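PDB 2OQG: possible transcriptional regulator, ArsR family protein from Rhodococcus sp., which probably acts as a DNA-binding transcription factor, using a winged helix-turn-helix domain of the ArsR type. Local coordinates for residues E25-L30 with Y75-A80. Residues are numbered along the deposited sequence; the frame is centred on the assembly and turned at random. Where two conformers were deposited one is given.
Sequences EILTEL and YRALGA. With ACY (acetic acid), chain F.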
loop_
_atom_site.group_PDB
_atom_site.type_symbol
_atom_site.label_atom_id
_atom_site.label_comp_id
_atom_site.label_asym_id
_atom_site.label_seq_id
_atom_site.Cartn_x
_atom_site.Cartn_y
_atom_site.Cartn_z
ATOM N N GLU A 25 2.180 20.875 7.969
ATOM C CA GLU A 25 2.747 19.992 9.016
ATOM C C GLU A 25 2.338 18.539 8.733
ATOM O O GLU A 25 3.151 17.613 8.859
ATOM C CB GLU A 25 2.272 20.384 10.433
ATOM C CG GLU A 25 2.222 21.888 10.749
ATOM C CD GLU A 25 3.592 22.511 10.952
ATOM O OE1 GLU A 25 4.551 21.769 11.264
ATOM O OE2 GLU A 25 3.715 23.752 10.815
ATOM N N ILE A 26 1.069 18.343 8.361
ATOM C CA ILE A 26 0.560 17.003 8.026
ATOM C C ILE A 26 1.212 16.495 6.751
ATOM O O ILE A 26 1.668 15.344 6.688
ATOM C CB ILE A 26 -1.002 17.013 7.928
ATOM C CG1 ILE A 26 -1.648 17.301 9.298
ATOM C CG2 ILE A 26 -1.555 15.753 7.198
ATOM C CD1 ILE A 26 -3.134 17.554 9.215
ATOM N N LEU A 27 1.259 17.352 5.733
ATOM C CA LEU A 27 1.819 16.943 4.448
ATOM C C LEU A 27 3.274 16.522 4.626
ATOM O O LEU A 27 3.708 15.529 4.036
ATOM C CB LEU A 27 1.748 18.085 3.397
ATOM C CG LEU A 27 0.326 18.219 2.845
ATOM C CD1 LEU A 27 0.211 19.494 1.980
ATOM C CD2 LEU A 27 -0.127 17.028 1.951
ATOM N N THR A 28 4.021 17.290 5.422
ATOM C CA THR A 28 5.434 17.006 5.614
ATOM C C THR A 28 5.613 15.631 6.280
ATOM O O THR A 28 6.470 14.808 5.854
ATOM C CB THR A 28 6.061 18.110 6.441
ATOM O OG1 THR A 28 5.957 19.321 5.687
ATOM C CG2 THR A 28 7.532 17.815 6.685
ATOM N N GLU A 29 4.799 15.381 7.296
ATOM C CA GLU A 29 4.795 14.050 7.905
ATOM C C GLU A 29 4.501 12.948 6.885
ATOM O O GLU A 29 5.245 11.949 6.788
ATOM C CB GLU A 29 3.777 13.987 9.051
ATOM C CG GLU A 29 4.287 14.556 10.384
ATOM C CD GLU A 29 5.571 13.827 10.910
ATOM O OE1 GLU A 29 5.681 12.588 10.756
ATOM O OE2 GLU A 29 6.492 14.496 11.445
ATOM N N LEU A 30 3.437 13.148 6.111
ATOM C CA LEU A 30 2.968 12.122 5.166
ATOM C C LEU A 30 3.822 11.973 3.925
ATOM O O LEU A 30 3.698 10.972 3.213
ATOM C CB LEU A 30 1.526 12.401 4.751
ATOM C CG LEU A 30 0.484 12.403 5.872
ATOM C CD1 LEU A 30 -0.918 12.654 5.282
ATOM C CD2 LEU A 30 0.490 11.097 6.664
ATOM N N TYR A 75 -1.925 7.113 5.324
ATOM C CA TYR A 75 -2.051 8.193 4.323
ATOM C C TYR A 75 -0.695 8.568 3.764
ATOM O O TYR A 75 0.336 8.436 4.465
ATOM C CB TYR A 75 -2.732 9.411 4.940
ATOM C CG TYR A 75 -4.118 9.089 5.382
ATOM C CD1 TYR A 75 -5.170 9.237 4.510
ATOM C CD2 TYR A 75 -4.382 8.536 6.678
ATOM C CE1 TYR A 75 -6.495 8.921 4.894
ATOM C CE2 TYR A 75 -5.715 8.188 7.059
ATOM C CZ TYR A 75 -6.748 8.388 6.155
ATOM O OH TYR A 75 -8.022 8.050 6.538
ATOM N N ARG A 76 -0.681 9.094 2.533
ATOM C CA ARG A 76 0.598 9.358 1.865
ATOM C C ARG A 76 0.427 10.684 1.099
ATOM O O ARG A 76 -0.591 10.889 0.473
ATOM C CB ARG A 76 0.946 8.219 0.878
ATOM C CG ARG A 76 2.078 8.491 -0.056
ATOM C CD ARG A 76 2.155 7.293 -1.010
ATOM N NE ARG A 76 2.320 6.029 -0.290
ATOM C CZ ARG A 76 2.124 4.821 -0.833
ATOM N NH1 ARG A 76 1.750 4.722 -2.111
ATOM N NH2 ARG A 76 2.345 3.724 -0.103
ATOM N N ALA A 77 1.400 11.582 1.199
ATOM C CA ALA A 77 1.389 12.835 0.421
ATOM C C ALA A 77 1.823 12.495 -0.990
ATOM O O ALA A 77 2.765 11.696 -1.195
ATOM C CB ALA A 77 2.319 13.865 1.026
ATOM N N LEU A 78 1.255 13.239 -1.939
ATOM C CA LEU A 78 1.496 13.054 -3.363
ATOM C C LEU A 78 2.006 14.325 -3.995
ATOM O O LEU A 78 1.484 15.435 -3.722
ATOM C CB LEU A 78 0.184 12.705 -4.068
ATOM C CG LEU A 78 -0.352 11.343 -3.659
ATOM C CD1 LEU A 78 -1.745 11.132 -4.307
ATOM C CD2 LEU A 78 0.547 10.200 -3.994
ATOM N N GLY A 79 3.059 14.195 -4.825
ATOM C CA GLY A 79 3.611 15.392 -5.454
ATOM C C GLY A 79 2.861 15.939 -6.637
ATOM O O GLY A 79 3.053 17.123 -6.979
ATOM N N ALA A 80 2.028 15.130 -7.310
ATOM C CA ALA A 80 1.378 15.568 -8.587
ATOM C C ALA A 80 0.724 16.948 -8.560
ATOM O O ALA A 80 0.947 17.765 -9.510
ATOM C CB ALA A 80 0.357 14.541 -9.121
HETATM C C ACY F . 1.777 0.967 -2.096
HETATM O O ACY F . 1.640 1.973 -2.815
HETATM O OXT ACY F . 1.956 0.959 -0.856
HETATM C CH3 ACY F . 1.718 -0.368 -2.775
#
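L30 is the centre of this contact, meeting strand residues Y75 and A77 with both its side chain and its carbonyl. Its CB lies 4.1 Å from A77 CB, while L30 CD1 packs 3.7 Å from Y75 CB and L30 CD2 rests 3.5 Å from Y75 O; a chi1 of -61° turns the branch so that both methyls reach Y75. One backbone hydrogen bond joins the segments, A77 N to L30 O at 3.1 Å: the strand N-H grips a carbonyl in the last turn of helix 21-32, nearly straight at hydrogen (177°) but from well above the carbonyl plane. L27 adds a smaller contact, its O 3.7 Å from A77 CB. Against this buried part, the looser side holds partly exposed Y75, whose ring leads away from the helix, and T28 and E29, also partly exposed. The R76 side chain leaves on the face turned from the helix, its guanidinium edge hydrogen-bonded to an acetic acid molecule, probably from the crystallisation liquor; D34 forms a salt bridge with NH2. Residues 25-30 of helix 21-32 cross 75-77 of wing strand 72-77 at 99°, with L55 of helix 48-60 touching L30 and Y75, V64 of the partner strand touching L27 and Y75, and W96 of a second subunit packing on L27 and A77.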